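Local coordinates for glyoxalase-like domain protein (Staphylococcus aureus, PDB 3P8A) that is of unknown function but belongs to the vicinal oxygen chelate (VOC) family, whose members include metal-dependent enzymes, at residues A[70-75]-A[266-271]; A[42-47]-A[257-262]. All blocks are in the same frame, centred on the assembly; numbering follows the deposited sequence.

Contact 1. Residues A[70-75]-A[266-271]; sequences IELLDV and AIYRFE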
# COMPACT_ATOMS: atom_id res chain seq x y z
N ILE A 70 1.44 -8.17 0.33
CA ILE A 70 2.37 -7.32 1.06
C ILE A 70 3.56 -7.13 0.13
O ILE A 70 4.15 -8.12 -0.32
CB ILE A 70 2.82 -7.96 2.40
CG1 ILE A 70 1.59 -8.28 3.30
CG2 ILE A 70 3.80 -7.02 3.12
CD1 ILE A 70 1.85 -9.37 4.40
N GLU A 71 3.91 -5.87 -0.14
CA GLU A 71 5.07 -5.56 -0.93
C GLU A 71 6.18 -5.13 0.01
O GLU A 71 6.07 -4.10 0.67
CB GLU A 71 4.79 -4.49 -2.00
CG GLU A 71 5.98 -4.30 -2.94
CD GLU A 71 5.95 -3.08 -3.83
OE1 GLU A 71 5.16 -2.15 -3.54
OE2 GLU A 71 6.76 -3.01 -4.78
N LEU A 72 7.23 -5.94 0.10
CA LEU A 72 8.40 -5.59 0.90
C LEU A 72 9.31 -4.91 -0.09
O LEU A 72 9.53 -5.44 -1.16
CB LEU A 72 9.08 -6.81 1.51
CG LEU A 72 8.25 -7.75 2.35
CD1 LEU A 72 9.14 -8.65 3.08
CD2 LEU A 72 7.32 -6.99 3.35
N LEU A 73 9.78 -3.72 0.22
CA LEU A 73 10.52 -2.90 -0.72
C LEU A 73 11.85 -2.46 -0.16
O LEU A 73 11.94 -2.12 1.01
CB LEU A 73 9.63 -1.67 -1.11
CG LEU A 73 10.12 -0.71 -2.24
CD1 LEU A 73 10.08 -1.38 -3.63
CD2 LEU A 73 9.30 0.57 -2.25
N ASP A 74 12.91 -2.47 -1.02
CA ASP A 74 14.23 -1.98 -0.64
C ASP A 74 14.88 -1.23 -1.82
O ASP A 74 14.39 -1.31 -2.93
CB ASP A 74 15.12 -3.13 -0.15
CG ASP A 74 16.40 -2.77 0.61
OD1 ASP A 74 16.58 -1.56 0.98
OD2 ASP A 74 17.17 -3.69 0.93
N VAL A 75 15.96 -0.51 -1.56
CA VAL A 75 16.68 0.25 -2.57
C VAL A 75 18.03 -0.38 -2.86
O VAL A 75 18.82 -0.62 -1.94
CB VAL A 75 16.74 1.77 -2.24
CG1 VAL A 75 16.99 2.04 -0.76
CG2 VAL A 75 17.73 2.53 -3.12
N ALA A 266 7.19 -2.08 11.33
CA ALA A 266 5.80 -2.39 11.01
C ALA A 266 5.20 -3.40 12.00
O ALA A 266 5.93 -4.10 12.70
CB ALA A 266 5.69 -2.91 9.58
N ILE A 267 3.87 -3.39 12.13
CA ILE A 267 3.19 -4.31 13.05
C ILE A 267 2.25 -5.17 12.26
O ILE A 267 1.38 -4.65 11.55
CB ILE A 267 2.47 -3.60 14.23
CG1 ILE A 267 3.43 -2.65 14.98
CG2 ILE A 267 1.82 -4.64 15.21
CD1 ILE A 267 2.76 -1.62 15.77
N TYR A 268 2.45 -6.49 12.33
CA TYR A 268 1.57 -7.45 11.67
C TYR A 268 0.79 -8.11 12.80
O TYR A 268 1.40 -8.77 13.63
CB TYR A 268 2.37 -8.48 10.86
CG TYR A 268 3.10 -7.88 9.66
CD1 TYR A 268 2.56 -7.97 8.38
CD2 TYR A 268 4.32 -7.24 9.82
CE1 TYR A 268 3.22 -7.42 7.28
CE2 TYR A 268 4.99 -6.68 8.72
CZ TYR A 268 4.44 -6.79 7.45
OH TYR A 268 5.10 -6.24 6.37
N ARG A 269 -0.53 -7.86 12.89
CA ARG A 269 -1.40 -8.45 13.92
C ARG A 269 -2.17 -9.61 13.31
O ARG A 269 -2.74 -9.46 12.23
CB ARG A 269 -2.37 -7.41 14.51
CG ARG A 269 -1.70 -6.33 15.35
CD ARG A 269 -2.63 -5.18 15.73
NE ARG A 269 -3.74 -5.60 16.60
CZ ARG A 269 -4.69 -4.79 17.07
NH1 ARG A 269 -4.68 -3.49 16.78
NH2 ARG A 269 -5.67 -5.28 17.82
N PHE A 270 -2.17 -10.77 13.99
CA PHE A 270 -2.87 -11.96 13.50
C PHE A 270 -3.96 -12.34 14.46
O PHE A 270 -3.74 -12.38 15.67
CB PHE A 270 -1.91 -13.13 13.27
CG PHE A 270 -0.84 -12.87 12.23
CD1 PHE A 270 -1.00 -13.31 10.92
CD2 PHE A 270 0.32 -12.16 12.55
CE1 PHE A 270 -0.01 -13.07 9.96
CE2 PHE A 270 1.30 -11.92 11.58
CZ PHE A 270 1.14 -12.40 10.31
N GLU A 271 -5.16 -12.59 13.91
CA GLU A 271 -6.30 -12.94 14.74
C GLU A 271 -7.00 -14.20 14.24
O GLU A 271 -7.10 -14.39 13.02
CB GLU A 271 -7.28 -11.74 14.84
CG GLU A 271 -6.65 -10.55 15.57
CD GLU A 271 -7.47 -9.30 15.83
OE1 GLU A 271 -8.67 -9.28 15.47
OE2 GLU A 271 -6.90 -8.35 16.41
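Tyr268 reaches from strand 266-271 to strand 70-75 and meets Ile70 and Leu72 with the far end of its ring. The apolar part of the contact is made by three methyl groups. CD1 of Ile70 lies 3.7 Å from CE1 of Tyr268, approaching the ring at a slant. Beside it, CG2 of Ile70 comes within 3.6 Å of the phenol oxygen OH of Tyr268, and CD2 of Leu72 lies 3.8 Å from the same OH. Ile70 thus touches with both branches: CG2 stands anti to the backbone N, while CG1 lies beside that nitrogen (chi1 -57°) and brings CD1 to CE1. No hydrogen bond joins the two strands, whose backbones stay apart, with CA of Ile70 10.6 Å from CA of Tyr268.

The polar end of Tyr268 is taken up by His30, on the strand next to 69-75: its hydroxyl and ND1 of His30 form a hydrogen bond, which satisfies the buried oxygen and ties the end of the ring to the sheet that contains strand 69-75. Phe40 and Phe107 also meet the ring edge-to-face.

All three touching residues are buried, and the Tyr268 side chain spans between two mixed beta-sheets as part of the core packing. The strand orders of these sheets begin alike (2-3-4-1-5), consistent with the repeated-module build of VOC proteins.

Contact 2. Residues A[42-47]-A[257-262]; sequences GDVIKL and SPYSIF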
# COMPACT_ATOMS: atom_id res chain seq x y z
N GLY A 42 9.47 -17.46 11.57
CA GLY A 42 8.92 -18.80 11.39
C GLY A 42 8.24 -19.00 10.04
O GLY A 42 7.39 -19.88 9.91
N ASP A 43 8.61 -18.18 9.03
CA ASP A 43 8.04 -18.21 7.68
C ASP A 43 6.50 -18.16 7.71
O ASP A 43 5.86 -18.78 6.86
CB ASP A 43 8.56 -19.43 6.87
CG ASP A 43 10.04 -19.37 6.52
OD1 ASP A 43 10.36 -18.94 5.39
OD2 ASP A 43 10.87 -19.76 7.37
N VAL A 44 5.91 -17.42 8.69
CA VAL A 44 4.45 -17.31 8.88
C VAL A 44 3.79 -16.88 7.56
O VAL A 44 2.85 -17.51 7.11
CB VAL A 44 4.02 -16.37 10.06
CG1 VAL A 44 3.98 -17.09 11.41
CG2 VAL A 44 4.86 -15.10 10.11
N ILE A 45 4.37 -15.86 6.90
CA ILE A 45 3.94 -15.39 5.58
C ILE A 45 5.07 -15.74 4.64
O ILE A 45 6.20 -15.29 4.85
CB ILE A 45 3.58 -13.88 5.52
CG1 ILE A 45 2.34 -13.57 6.35
CG2 ILE A 45 3.41 -13.39 4.04
CD1 ILE A 45 2.23 -12.12 6.81
N LYS A 46 4.76 -16.54 3.62
CA LYS A 46 5.75 -16.93 2.62
C LYS A 46 6.01 -15.76 1.67
O LYS A 46 5.11 -14.97 1.37
CB LYS A 46 5.28 -18.19 1.86
CG LYS A 46 5.75 -19.50 2.50
CD LYS A 46 4.86 -19.93 3.67
CE LYS A 46 5.45 -21.05 4.49
NZ LYS A 46 4.72 -21.22 5.78
N LEU A 47 7.25 -15.65 1.22
CA LEU A 47 7.71 -14.59 0.33
C LEU A 47 8.21 -15.16 -0.97
O LEU A 47 8.73 -16.27 -1.01
CB LEU A 47 8.82 -13.76 1.00
CG LEU A 47 8.53 -13.16 2.38
CD1 LEU A 47 9.75 -12.44 2.91
CD2 LEU A 47 7.36 -12.20 2.34
N SER A 257 -5.10 -18.43 18.85
CA SER A 257 -4.89 -17.26 19.72
C SER A 257 -4.33 -16.06 18.95
O SER A 257 -3.53 -16.26 18.03
CB SER A 257 -3.94 -17.62 20.87
OG SER A 257 -2.66 -18.03 20.43
N PRO A 258 -4.72 -14.81 19.28
CA PRO A 258 -4.14 -13.67 18.56
C PRO A 258 -2.66 -13.48 18.89
O PRO A 258 -2.18 -14.00 19.90
CB PRO A 258 -4.94 -12.46 19.07
CG PRO A 258 -6.05 -13.02 19.90
CD PRO A 258 -5.63 -14.36 20.35
N TYR A 259 -1.94 -12.77 18.01
CA TYR A 259 -0.54 -12.42 18.24
C TYR A 259 -0.15 -11.30 17.30
O TYR A 259 -0.75 -11.13 16.24
CB TYR A 259 0.43 -13.62 18.13
CG TYR A 259 0.46 -14.27 16.76
CD1 TYR A 259 1.36 -13.85 15.79
CD2 TYR A 259 -0.41 -15.31 16.45
CE1 TYR A 259 1.41 -14.46 14.54
CE2 TYR A 259 -0.39 -15.91 15.19
CZ TYR A 259 0.54 -15.50 14.25
OH TYR A 259 0.55 -16.06 13.00
N SER A 260 0.87 -10.58 17.68
CA SER A 260 1.39 -9.49 16.89
C SER A 260 2.87 -9.64 16.71
O SER A 260 3.58 -10.04 17.63
CB SER A 260 1.08 -8.16 17.55
OG SER A 260 -0.29 -8.05 17.87
N ILE A 261 3.34 -9.28 15.52
CA ILE A 261 4.76 -9.34 15.22
C ILE A 261 5.22 -7.94 14.88
O ILE A 261 4.67 -7.32 13.96
CB ILE A 261 5.11 -10.35 14.09
CG1 ILE A 261 4.51 -11.76 14.35
CG2 ILE A 261 6.64 -10.41 13.86
CD1 ILE A 261 4.61 -12.73 13.18
N PHE A 262 6.21 -7.43 15.64
CA PHE A 262 6.79 -6.13 15.32
C PHE A 262 8.05 -6.43 14.57
O PHE A 262 8.96 -7.10 15.09
CB PHE A 262 7.10 -5.21 16.52
CG PHE A 262 7.94 -4.02 16.07
CD1 PHE A 262 7.34 -2.88 15.55
CD2 PHE A 262 9.33 -4.09 16.07
CE1 PHE A 262 8.11 -1.81 15.11
CE2 PHE A 262 10.10 -3.02 15.59
CZ PHE A 262 9.49 -1.88 15.15
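Val44 faces Tyr259 and Ile261 from a loop without regular structure, whereas residues 259-262 run as an extended strand. The backbones remain well separated, CA of Val44 lying 10.2 Å from CA of Ile261, and no hydrogen bond crosses between them. Gly42 and Asp43 both have positive phi; Val44 then switches to right-handed helical angles, and from Ile45 the chain is extended. Within this bend NZ of Lys46 donates to O of Asp43 at 2.9 Å, a bond that folds the lysine side chain back over the loop, with the nitrogen tilted 27° from the carbonyl plane.

The contact across the segments is carried by the two methyl groups of Val44, one for each partner. CG1 meets the phenol oxygen OH of Tyr259 at 3.9 Å, the valine and tyrosine side chains meeting head-on from their two backbones. The tyrosine chi1 of 62° sends the phenol toward the loop and Val44. CG2 lies 3.9 Å from CD1 of Ile261, where the valine and isoleucine side chains overlap as they run opposite ways. That same CD1 sits at the edge of the Tyr259 ring, in its plane, so it touches Val44 while bordering the ring.

Deeper in, Ile45 packs on Phe270 of strand 266-272, on Ile250 of strand 244-252 and on Ile70 of strand 69-75. Ile261 also rests on Phe270 and Pro41, and the ring of Tyr259 meets that of Phe270. The loop between strands 24-31 and 48-53 is thereby laid against strands 259-263 and 266-272 at the edge of the second sheet.

Overall arrangement
Contacts 1 and 2 lie about 10 Å apart, centre to centre, on the same side of the chain's centre, and both join the N-terminal half to the C-terminal sheet. Strands 259-263 and 266-272 follow each other in sequence and pair antiparallel: N of Phe270 lies 2.7 Å from O of Tyr259, and N of Ile261 lies 2.8 Å from O of Tyr268, both probable hydrogen bonds. Between these, OG of Ser260 packs 3.4 Å from CG of Arg269. Contact 1 is buried, about 10 Å from the chain's centre; contact 2 is at the surface, about 19 Å out. Glu71, beside Ile70, binds a glycerol, probably from the crystallisation liquor.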